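Local structure of holo-[acyl-carrier-protein] synthase (Neisseria meningitidis FAM18, 5SUV) at residues R69-F74 with G92-K97; R53-E58 with D116-F121; R30-E35 with V47-K52. The protein is an AcpS-type member of the 4'-phosphopantetheinyl transferase superfamily, a small trimeric protein that holds coenzyme A between neighbouring subunits. One frame throughout, in Å; residues are numbered along the deposited sequence.

Contact 1: R69-F74 with G92-K97. With COA (coenzyme A), chain D.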
# COMPACT_ATOMS: atom_id res chain seq x y z
N ARG A 69 -20.47 -5.52 3.65
CA ARG A 69 -21.69 -5.06 4.29
C ARG A 69 -22.67 -4.69 3.19
O ARG A 69 -22.29 -4.00 2.24
CB ARG A 69 -21.40 -3.84 5.18
CG ARG A 69 -22.59 -3.28 5.94
CD ARG A 69 -22.23 -1.98 6.65
NE ARG A 69 -23.32 -1.50 7.49
CZ ARG A 69 -23.49 -1.82 8.77
NH1 ARG A 69 -22.63 -2.63 9.39
NH2 ARG A 69 -24.53 -1.34 9.44
N GLY A 70 -23.90 -5.15 3.31
CA GLY A 70 -24.91 -4.74 2.35
C GLY A 70 -24.49 -5.02 0.93
O GLY A 70 -23.98 -6.10 0.61
N ALA A 71 -24.63 -4.01 0.06
CA ALA A 71 -24.30 -4.20 -1.34
C ALA A 71 -22.80 -4.24 -1.58
O ALA A 71 -22.37 -4.65 -2.65
CB ALA A 71 -24.92 -3.09 -2.19
N VAL A 72 -22.01 -3.81 -0.60
CA VAL A 72 -20.56 -3.92 -0.69
C VAL A 72 -20.23 -5.36 -0.31
O VAL A 72 -19.84 -5.64 0.83
CB VAL A 72 -19.85 -2.91 0.24
CG1 VAL A 72 -18.35 -2.98 0.06
CG2 VAL A 72 -20.32 -1.51 -0.06
N SER A 73 -20.38 -6.26 -1.28
CA SER A 73 -20.22 -7.69 -1.06
C SER A 73 -19.23 -8.29 -2.05
O SER A 73 -18.96 -7.72 -3.12
CB SER A 73 -21.56 -8.41 -1.17
OG SER A 73 -22.13 -8.20 -2.45
N PHE A 74 -18.71 -9.46 -1.69
CA PHE A 74 -17.82 -10.16 -2.61
C PHE A 74 -18.49 -10.39 -3.96
O PHE A 74 -17.83 -10.29 -5.00
CB PHE A 74 -17.38 -11.49 -2.01
CG PHE A 74 -16.53 -11.34 -0.79
CD1 PHE A 74 -15.22 -10.92 -0.90
CD2 PHE A 74 -17.04 -11.64 0.45
CE1 PHE A 74 -14.42 -10.81 0.24
CE2 PHE A 74 -16.25 -11.52 1.58
CZ PHE A 74 -14.95 -11.10 1.48
N GLY A 92 -21.64 -5.12 -9.49
CA GLY A 92 -23.01 -5.57 -9.57
C GLY A 92 -23.91 -4.35 -9.46
O GLY A 92 -23.54 -3.33 -8.88
N PRO A 93 -25.11 -4.43 -10.04
CA PRO A 93 -25.93 -3.22 -10.18
C PRO A 93 -26.25 -2.54 -8.85
O PRO A 93 -26.30 -1.30 -8.79
CB PRO A 93 -27.19 -3.73 -10.90
CG PRO A 93 -27.19 -5.21 -10.69
CD PRO A 93 -25.76 -5.63 -10.59
N ALA A 94 -26.46 -3.29 -7.78
CA ALA A 94 -26.80 -2.65 -6.52
C ALA A 94 -25.62 -1.84 -5.99
O ALA A 94 -25.81 -0.80 -5.35
CB ALA A 94 -27.21 -3.68 -5.49
N LEU A 95 -24.40 -2.33 -6.22
CA LEU A 95 -23.22 -1.59 -5.78
C LEU A 95 -22.98 -0.36 -6.65
O LEU A 95 -22.62 0.71 -6.13
CB LEU A 95 -21.98 -2.51 -5.78
CG LEU A 95 -20.65 -1.90 -5.33
CD1 LEU A 95 -20.78 -1.22 -3.98
CD2 LEU A 95 -19.56 -2.99 -5.28
N SER A 96 -23.13 -0.48 -7.97
CA SER A 96 -23.06 0.70 -8.83
C SER A 96 -23.99 1.79 -8.31
O SER A 96 -23.60 2.96 -8.21
CB SER A 96 -23.43 0.34 -10.28
OG SER A 96 -22.40 -0.43 -10.88
N LYS A 97 -25.22 1.42 -7.96
CA LYS A 97 -26.19 2.39 -7.46
C LYS A 97 -25.72 3.00 -6.13
O LYS A 97 -25.78 4.22 -5.95
CB LYS A 97 -27.55 1.72 -7.30
CG LYS A 97 -28.63 2.67 -6.80
CD LYS A 97 -29.93 1.95 -6.51
CE LYS A 97 -31.03 2.93 -6.10
NZ LYS A 97 -31.35 3.88 -7.19
N1A COA D . -13.86 0.36 6.82
C2A COA D . -12.52 0.33 6.62
N3A COA D . -11.64 -0.43 7.25
C4A COA D . -12.17 -1.26 8.21
C5A COA D . -13.56 -1.36 8.55
C6A COA D . -14.36 -0.48 7.78
N6A COA D . -15.62 -0.42 7.99
N7A COA D . -13.78 -2.23 9.51
C8A COA D . -12.57 -2.67 9.75
N9A COA D . -11.59 -2.13 9.00
C1B COA D . -10.12 -2.36 9.04
C2B COA D . -9.59 -2.09 10.52
O2B COA D . -8.49 -1.27 10.52
C3B COA D . -9.23 -3.56 10.91
O3B COA D . -8.21 -3.66 11.72
P3B COA D . -8.34 -2.94 13.33
O7A COA D . -9.63 -3.23 13.73
O8A COA D . -8.09 -1.49 13.07
O9A COA D . -7.30 -3.67 14.01
C4B COA D . -8.80 -4.07 9.53
O4B COA D . -9.81 -3.65 8.68
C5B COA D . -8.63 -5.59 9.43
O5B COA D . -8.13 -5.86 8.17
P1A COA D . -7.59 -7.37 7.99
O1A COA D . -6.59 -7.64 8.93
O2A COA D . -7.42 -7.53 6.51
O3A COA D . -8.91 -8.15 8.62
P2A COA D . -9.87 -9.04 7.74
O4A COA D . -10.75 -9.59 8.68
O5A COA D . -9.09 -9.82 6.72
O6A COA D . -10.83 -8.01 6.77
CBP COA D . -12.86 -6.78 6.75
CCP COA D . -11.55 -7.17 7.50
CDP COA D . -13.09 -5.32 6.96
CEP COA D . -12.85 -7.05 5.27
CAP COA D . -13.94 -7.56 7.38
OAP COA D . -14.09 -7.16 8.70
C9P COA D . -15.27 -7.40 6.71
O9P COA D . -15.86 -6.38 6.79
N8P COA D . -15.83 -8.46 6.04
C7P COA D . -15.18 -9.74 5.93
C6P COA D . -16.23 -10.83 6.24
C5P COA D . -15.95 -11.98 5.35
O5P COA D . -16.62 -12.23 4.40
N4P COA D . -14.86 -12.78 5.65
C3P COA D . -14.53 -13.90 4.76
C2P COA D . -15.63 -14.91 4.67
S1P COA D . -15.17 -16.06 3.38
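Ala71 and Val72, in the loop that reaches the coenzyme A pocket through Phe74, rest on Ala94 and Leu95 in the first turn of helix 93-102. The methyl of Ala71 points at the helix and meets the methyl of Ala94, CB to CB 4.1 Å, with the carbonyl O of Ala94 about as near. Leu95 lies along the Ala71-Val72 link: its CB is 3.8 Å from Ala71 O, and its CD1 reaches Val72 CG2 at 4.0 Å, the two branched side chains meeting at a slant. Val72 offers this branch because CG2 stands beside its backbone N, opposite the carbonyl carbon, while CG1 takes the place opposite the N (chi1 -176°). No hydrogen bond links the two segments directly. Instead Asn76 spans them, its ND2 bonded to Ala71 O and its backbone to Gly92, the N-cap of the helix.

The loop owes its shape to a type II' beta turn from Arg69 to Val72, with Gly70 at the positive phi (55°) this turn calls for. Arg69 N bonds to Val72 O at 2.9 Å, and a weak return bond runs from Val72 N to Arg69 O. An inverse gamma turn centred on Val72 overlaps its end, closed by a weak bond from Ser73 N to Ala71 O. Val72 and Leu95 also both touch Phe60 of helix 46-63. Two residues beyond Val72, the Phe74 ring turns an edge to coenzyme A of chain D: C5P lies in the ring plane, and CE2 approaches O5P to 2.9 Å. Ile68 N and Lys62 NZ hydrogen-bond the same coenzyme A, and His81 and Ser112 of the second subunit hold it from across the interface.

Contact 2: R53-E58 with D116-F121. With COA (coenzyme A), chain D.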
# COMPACT_ATOMS: atom_id res chain seq x y z
N ARG A 53 -8.32 -11.73 -6.08
CA ARG A 53 -9.70 -11.26 -5.96
C ARG A 53 -10.06 -11.02 -4.50
O ARG A 53 -10.66 -9.99 -4.17
CB ARG A 53 -10.66 -12.27 -6.61
CG ARG A 53 -10.43 -12.54 -8.08
CD ARG A 53 -10.23 -11.27 -8.87
NE ARG A 53 -10.41 -11.45 -10.32
CZ ARG A 53 -9.51 -11.96 -11.14
NH1 ARG A 53 -8.33 -12.38 -10.69
NH2 ARG A 53 -9.77 -12.06 -12.43
N PHE A 54 -9.69 -11.94 -3.62
CA PHE A 54 -10.00 -11.78 -2.20
C PHE A 54 -9.35 -10.51 -1.65
O PHE A 54 -10.01 -9.71 -0.98
CB PHE A 54 -9.53 -13.02 -1.44
CG PHE A 54 -9.97 -13.07 -0.01
CD1 PHE A 54 -11.31 -13.20 0.31
CD2 PHE A 54 -9.05 -13.00 1.02
CE1 PHE A 54 -11.72 -13.24 1.63
CE2 PHE A 54 -9.45 -13.04 2.34
CZ PHE A 54 -10.79 -13.18 2.64
N ALA A 55 -8.07 -10.29 -1.96
CA ALA A 55 -7.41 -9.09 -1.45
C ALA A 55 -8.04 -7.82 -2.03
O ALA A 55 -8.25 -6.84 -1.32
CB ALA A 55 -5.92 -9.10 -1.76
N ALA A 56 -8.33 -7.84 -3.33
CA ALA A 56 -8.87 -6.65 -3.99
C ALA A 56 -10.26 -6.32 -3.45
O ALA A 56 -10.59 -5.15 -3.23
CB ALA A 56 -8.92 -6.86 -5.50
N LYS A 57 -11.09 -7.34 -3.24
CA LYS A 57 -12.42 -7.08 -2.71
C LYS A 57 -12.34 -6.59 -1.27
O LYS A 57 -13.07 -5.67 -0.87
CB LYS A 57 -13.26 -8.34 -2.80
CG LYS A 57 -13.42 -8.84 -4.23
CD LYS A 57 -13.96 -10.25 -4.26
CE LYS A 57 -13.92 -10.85 -5.68
NZ LYS A 57 -15.27 -10.82 -6.33
N GLU A 58 -11.46 -7.17 -0.46
CA GLU A 58 -11.35 -6.70 0.91
C GLU A 58 -10.83 -5.26 0.95
O GLU A 58 -11.33 -4.45 1.74
CB GLU A 58 -10.46 -7.63 1.73
CG GLU A 58 -11.09 -8.99 1.98
CD GLU A 58 -10.49 -9.70 3.18
OE1 GLU A 58 -11.24 -10.35 3.94
OE2 GLU A 58 -9.25 -9.62 3.36
N ASP A 116 4.62 -15.84 -1.13
CA ASP A 116 3.34 -16.21 -0.56
C ASP A 116 2.41 -15.03 -0.36
O ASP A 116 1.24 -15.24 -0.01
CB ASP A 116 3.56 -16.89 0.80
CG ASP A 116 2.28 -17.44 1.38
OD1 ASP A 116 1.64 -18.26 0.71
OD2 ASP A 116 1.93 -17.06 2.52
N THR A 117 2.88 -13.80 -0.55
CA THR A 117 2.14 -12.61 -0.16
C THR A 117 1.48 -11.99 -1.38
O THR A 117 2.15 -11.67 -2.37
CB THR A 117 3.06 -11.61 0.52
OG1 THR A 117 3.62 -12.20 1.70
CG2 THR A 117 2.32 -10.36 0.92
N VAL A 118 0.16 -11.80 -1.31
CA VAL A 118 -0.57 -11.01 -2.29
C VAL A 118 -1.00 -9.72 -1.62
O VAL A 118 -1.46 -9.73 -0.48
CB VAL A 118 -1.79 -11.77 -2.86
CG1 VAL A 118 -2.53 -10.89 -3.86
CG2 VAL A 118 -1.34 -13.04 -3.52
N LEU A 119 -0.84 -8.62 -2.33
CA LEU A 119 -1.10 -7.30 -1.79
C LEU A 119 -2.04 -6.53 -2.70
O LEU A 119 -1.90 -6.58 -3.93
CB LEU A 119 0.22 -6.55 -1.63
CG LEU A 119 0.23 -5.09 -1.24
CD1 LEU A 119 -0.48 -4.93 0.07
CD2 LEU A 119 1.69 -4.65 -1.15
N ALA A 120 -3.00 -5.82 -2.10
CA ALA A 120 -3.91 -4.94 -2.83
C ALA A 120 -3.97 -3.58 -2.15
O ALA A 120 -4.01 -3.47 -0.92
CB ALA A 120 -5.33 -5.55 -2.91
N PHE A 121 -3.98 -2.53 -2.97
CA PHE A 121 -4.21 -1.15 -2.54
C PHE A 121 -5.37 -0.58 -3.36
O PHE A 121 -5.44 -0.79 -4.57
CB PHE A 121 -2.99 -0.26 -2.75
CG PHE A 121 -1.93 -0.40 -1.71
CD1 PHE A 121 -1.09 -1.50 -1.70
CD2 PHE A 121 -1.74 0.59 -0.76
CE1 PHE A 121 -0.09 -1.62 -0.74
CE2 PHE A 121 -0.74 0.48 0.20
CZ PHE A 121 0.09 -0.63 0.20
N1A COA D . -13.86 0.36 6.82
C2A COA D . -12.52 0.33 6.62
N3A COA D . -11.64 -0.43 7.25
C4A COA D . -12.17 -1.26 8.21
C5A COA D . -13.56 -1.36 8.55
C6A COA D . -14.36 -0.48 7.78
N6A COA D . -15.62 -0.42 7.99
N7A COA D . -13.78 -2.23 9.51
C8A COA D . -12.57 -2.67 9.75
N9A COA D . -11.59 -2.13 9.00
C1B COA D . -10.12 -2.36 9.04
C2B COA D . -9.59 -2.09 10.52
O2B COA D . -8.49 -1.27 10.52
C3B COA D . -9.23 -3.56 10.91
O3B COA D . -8.21 -3.66 11.72
P3B COA D . -8.34 -2.94 13.33
O7A COA D . -9.63 -3.23 13.73
O8A COA D . -8.09 -1.49 13.07
O9A COA D . -7.30 -3.67 14.01
C4B COA D . -8.80 -4.07 9.53
O4B COA D . -9.81 -3.65 8.68
C5B COA D . -8.63 -5.59 9.43
O5B COA D . -8.13 -5.86 8.17
P1A COA D . -7.59 -7.37 7.99
O1A COA D . -6.59 -7.64 8.93
O2A COA D . -7.42 -7.53 6.51
O3A COA D . -8.91 -8.15 8.62
P2A COA D . -9.87 -9.04 7.74
O4A COA D . -10.75 -9.59 8.68
O5A COA D . -9.09 -9.82 6.72
O6A COA D . -10.83 -8.01 6.77
CBP COA D . -12.86 -6.78 6.75
CCP COA D . -11.55 -7.17 7.50
CDP COA D . -13.09 -5.32 6.96
CEP COA D . -12.85 -7.05 5.27
CAP COA D . -13.94 -7.56 7.38
OAP COA D . -14.09 -7.16 8.70
C9P COA D . -15.27 -7.40 6.71
O9P COA D . -15.86 -6.38 6.79
N8P COA D . -15.83 -8.46 6.04
C7P COA D . -15.18 -9.74 5.93
C6P COA D . -16.23 -10.83 6.24
C5P COA D . -15.95 -11.98 5.35
O5P COA D . -16.62 -12.23 4.40
N4P COA D . -14.86 -12.78 5.65
C3P COA D . -14.53 -13.90 4.76
C2P COA D . -15.63 -14.91 4.67
S1P COA D . -15.17 -16.06 3.38
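Ala55 and Ala120 bring helix 53-58 down onto strand 117-121, methyl against methyl, CB to CB 3.8 Å. Each CB points at the opposite segment, but the two methyls pass alongside each other in a wholly buried layer. The methyl of Ala120 therefore reaches the helix backbone, 3.6 Å from Ala55 O and 3.8 Å from Ala56 N; it packs against the main chain as well as the side chain. Val118, two residues back on the same strand face, gives a looser third point: its CG1 lies 4.4 Å from Ala55 CB. With side chains this small between them, the axes of the two segments come within 7.3 Å. They run roughly the same way, 29° apart, and nothing polar is exchanged across the layer. Strands on both flanks widen the bed, Ala55 touching Val11 of strand 3-12 and Ala56 touching Met111 of strand 106-114.

On a flank of the helix, Phe54 and Glu58 lie next to coenzyme A of chain D. The first torsion of Glu58 (chi1 -70°, CG beside the backbone N) puts CG over the centre of the Phe54 ring, 4.2 Å above its plane, and the extended remainder carries the carboxylate on toward the ligand. Glu58 OE2 ends 3.4 Å from coenzyme A O5A, near but not bonded, while the C3P end of the ligand lies at the edge of the Phe54 ring. The opposite face of the strand belongs to the trimer: Leu119 and Phe121 meet the same residues of both other subunits. A helix laid over the central strand of an antiparallel sheet, whose far face packs at the subunit interface, is the alpha+beta framework of the trimeric AcpS-type proteins.

Contact 3: R30-E35 with V47-K52. With COA (coenzyme A), chain F.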
# COMPACT_ATOMS: atom_id res chain seq x y z
N ARG A 30 -18.25 -18.29 -2.79
CA ARG A 30 -18.63 -17.24 -1.87
C ARG A 30 -17.94 -15.92 -2.20
O ARG A 30 -18.53 -14.85 -1.99
CB ARG A 30 -18.33 -17.69 -0.44
CG ARG A 30 -18.82 -16.76 0.66
CD ARG A 30 -18.77 -17.41 2.04
NE ARG A 30 -19.76 -18.49 2.18
CZ ARG A 30 -19.48 -19.79 2.19
NH1 ARG A 30 -18.23 -20.23 2.07
NH2 ARG A 30 -20.46 -20.67 2.32
N ILE A 31 -16.72 -15.97 -2.75
CA ILE A 31 -15.88 -14.79 -2.92
C ILE A 31 -15.99 -14.19 -4.31
O ILE A 31 -15.89 -12.97 -4.48
CB ILE A 31 -14.40 -15.15 -2.63
CG1 ILE A 31 -14.27 -15.75 -1.24
CG2 ILE A 31 -13.52 -13.92 -2.78
CD1 ILE A 31 -14.84 -14.94 -0.15
N LEU A 32 -16.20 -15.03 -5.32
CA LEU A 32 -16.21 -14.56 -6.69
C LEU A 32 -17.61 -14.13 -7.11
O LEU A 32 -18.61 -14.69 -6.63
CB LEU A 32 -15.73 -15.65 -7.64
CG LEU A 32 -14.34 -16.21 -7.36
CD1 LEU A 32 -14.02 -17.27 -8.38
CD2 LEU A 32 -13.30 -15.08 -7.35
N THR A 33 -17.68 -13.14 -8.00
CA THR A 33 -18.96 -12.77 -8.59
C THR A 33 -19.39 -13.84 -9.59
O THR A 33 -18.56 -14.59 -10.10
CB THR A 33 -18.89 -11.42 -9.31
OG1 THR A 33 -18.14 -11.55 -10.53
CG2 THR A 33 -18.24 -10.36 -8.45
N PRO A 34 -20.69 -13.91 -9.91
CA PRO A 34 -21.14 -14.84 -10.95
C PRO A 34 -20.31 -14.77 -12.22
O PRO A 34 -20.05 -15.80 -12.84
CB PRO A 34 -22.59 -14.42 -11.19
CG PRO A 34 -23.02 -13.77 -9.93
CD PRO A 34 -21.79 -13.09 -9.37
N GLU A 35 -19.86 -13.57 -12.60
CA GLU A 35 -19.05 -13.42 -13.81
C GLU A 35 -17.69 -14.06 -13.63
O GLU A 35 -17.24 -14.86 -14.47
CB GLU A 35 -18.89 -11.94 -14.15
CG GLU A 35 -20.19 -11.20 -14.45
CD GLU A 35 -20.94 -10.75 -13.21
OE1 GLU A 35 -20.40 -10.86 -12.09
OE2 GLU A 35 -22.09 -10.28 -13.35
N VAL A 47 -5.19 -20.59 -7.34
CA VAL A 47 -4.95 -20.10 -5.99
C VAL A 47 -4.56 -18.62 -6.03
O VAL A 47 -5.09 -17.80 -5.26
CB VAL A 47 -3.88 -20.95 -5.29
CG1 VAL A 47 -3.63 -20.43 -3.89
CG2 VAL A 47 -4.30 -22.41 -5.24
N ASN A 48 -3.66 -18.26 -6.95
CA ASN A 48 -3.27 -16.86 -7.12
C ASN A 48 -4.46 -16.03 -7.60
O ASN A 48 -4.60 -14.86 -7.23
CB ASN A 48 -2.11 -16.78 -8.12
CG ASN A 48 -1.61 -15.36 -8.33
OD1 ASN A 48 -2.14 -14.62 -9.16
ND2 ASN A 48 -0.56 -14.98 -7.59
N TYR A 49 -5.32 -16.62 -8.43
CA TYR A 49 -6.52 -15.93 -8.89
C TYR A 49 -7.44 -15.60 -7.72
O TYR A 49 -7.82 -14.44 -7.53
CB TYR A 49 -7.23 -16.82 -9.92
CG TYR A 49 -8.47 -16.21 -10.53
CD1 TYR A 49 -9.70 -16.30 -9.89
CD2 TYR A 49 -8.42 -15.57 -11.76
CE1 TYR A 49 -10.84 -15.75 -10.45
CE2 TYR A 49 -9.56 -15.02 -12.34
CZ TYR A 49 -10.77 -15.12 -11.68
OH TYR A 49 -11.91 -14.57 -12.24
N LEU A 50 -7.80 -16.60 -6.92
CA LEU A 50 -8.65 -16.35 -5.76
C LEU A 50 -8.00 -15.37 -4.79
O LEU A 50 -8.67 -14.51 -4.22
CB LEU A 50 -8.97 -17.65 -5.03
CG LEU A 50 -10.08 -18.54 -5.56
CD1 LEU A 50 -10.11 -19.84 -4.77
CD2 LEU A 50 -11.41 -17.83 -5.47
N ALA A 51 -6.68 -15.50 -4.58
CA ALA A 51 -6.01 -14.63 -3.63
C ALA A 51 -6.11 -13.17 -4.05
O ALA A 51 -6.39 -12.29 -3.22
CB ALA A 51 -4.54 -15.05 -3.49
N LYS A 52 -5.85 -12.88 -5.32
CA LYS A 52 -5.91 -11.50 -5.81
C LYS A 52 -7.32 -10.94 -5.71
O LYS A 52 -7.50 -9.79 -5.29
CB LYS A 52 -5.43 -11.44 -7.27
CG LYS A 52 -3.91 -11.58 -7.42
CD LYS A 52 -3.44 -11.38 -8.85
CE LYS A 52 -1.92 -11.52 -8.95
NZ LYS A 52 -1.43 -11.48 -10.35
N1A COA F . -0.77 -1.25 -15.27
C2A COA F . -1.02 -1.43 -13.97
N3A COA F . -0.99 -2.57 -13.32
C4A COA F . -0.67 -3.70 -14.10
C5A COA F . -0.40 -3.67 -15.50
C6A COA F . -0.46 -2.38 -16.03
N6A COA F . -0.22 -2.22 -17.30
N7A COA F . -0.12 -4.80 -15.97
C8A COA F . -0.23 -5.59 -14.93
N9A COA F . -0.55 -4.97 -13.78
C1B COA F . -0.75 -5.56 -12.51
C2B COA F . -1.89 -6.71 -12.59
O2B COA F . -2.83 -6.61 -11.59
C3B COA F . -1.00 -7.92 -12.34
O3B COA F . -1.60 -8.91 -11.67
P3B COA F . -3.11 -9.49 -12.43
O7A COA F . -3.03 -10.75 -11.83
O8A COA F . -4.12 -8.56 -11.90
O9A COA F . -2.75 -9.32 -13.85
C4B COA F . 0.06 -7.24 -11.44
O4B COA F . 0.42 -6.12 -12.16
C5B COA F . 1.25 -8.11 -11.20
O5B COA F . 2.04 -7.43 -10.21
P1A COA F . 3.55 -7.90 -10.18
O1A COA F . 3.66 -9.36 -9.93
O2A COA F . 4.32 -6.86 -9.45
O3A COA F . 3.92 -7.84 -11.76
P2A COA F . 5.35 -8.26 -12.13
O4A COA F . 6.33 -7.71 -11.25
O5A COA F . 5.50 -9.70 -12.58
O6A COA F . 5.52 -7.40 -13.52
CBP COA F . 5.25 -5.26 -14.44
CCP COA F . 5.42 -6.06 -13.19
CDP COA F . 3.86 -5.37 -14.80
CEP COA F . 5.53 -3.81 -14.16
CAP COA F . 6.16 -5.72 -15.62
OAP COA F . 6.03 -4.89 -16.71
C9P COA F . 7.67 -5.72 -15.30
O9P COA F . 8.27 -4.66 -15.36
N8P COA F . 8.33 -6.95 -15.01
C7P COA F . 9.80 -7.03 -14.69
C6P COA F . 10.62 -5.98 -15.41
C5P COA F . 11.96 -6.55 -15.86
O5P COA F . 12.39 -6.32 -16.94
N4P COA F . 12.71 -7.32 -14.98
C3P COA F . 13.99 -7.87 -15.41
C2P COA F . 15.14 -6.95 -15.12
S1P COA F . 15.75 -6.10 -16.64
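Leu32 alone in segment 30-35 makes the close contacts: its isobutyl end touches both Leu50 and Tyr49 of helix 46-63, and no neighbour in its segment comes as near. It is the first residue to leave the helical conformation after helix 25-31, at the bend before helix 34-39, and its side chain points at segment 47-52. With CG beside the backbone N (chi1 -57°), Leu32 CD2 packs on Leu50 CD2 at 3.8 Å. The Leu50 methyl also lies 3.8 Å from Leu32 CG and almost as near its CD1, so it sits against the fork of Leu32 while the two side chains cross at about a right angle. At about a right angle to the Leu50 methyl, Tyr49 CE1 comes to 4.0 Å from Leu32 CD2 and nearly as close to CD1, its ring slanted to the CD2 methyl. Phe40 touches both leucines and meets the Tyr49 ring, and Arg53 makes a cation-pi contact with that ring.

Tyr49 OH is hydrogen-bonded to Glu39. Thr33, the N-cap of helix 34-39, caps a backbone N just beyond the segment and donates through OG1 to Glu35 OE1, 2.8 Å away; the acceptor lone pair is the one turned from the other carboxylate oxygen. Two uses of one hydroxyl should fix its rotation. Beyond Tyr49 and Leu50, Lys52 stretches out to coenzyme A of chain F, where NZ probably donates to O3B (2.9 Å), although the modelled place of NZ is uncertain. The Leu32 contact is apolar, with no hydrogen bond between the segments, so it probably rests mainly on dispersion and the exclusion of water, while the Thr33 bonds help hold the start of helix 34-39.

In the fold
Along the chain, contact 3 closes first; contact 2 then opens and encloses contact 1 within its loop. Contacts 2 and 3 share helix 46-63 and have centres about 10 Å apart. Contact 1 lies about 19 Å from contact 2, on the opposite side of the chain's centre, and about 16 Å from contact 3. Lys57 NZ bridges all three, bonding Phe74 O and Ile31 O, and Phe74 CZ packs on Phe54 CE1 at 3.9 Å. Phe74, Glu58 and Ile31, one from each contact, line one coenzyme A pocket, while Lys52 of contact 3 belongs to another. One helix thus contributes to two ligand pockets at subunit interfaces of the trimer.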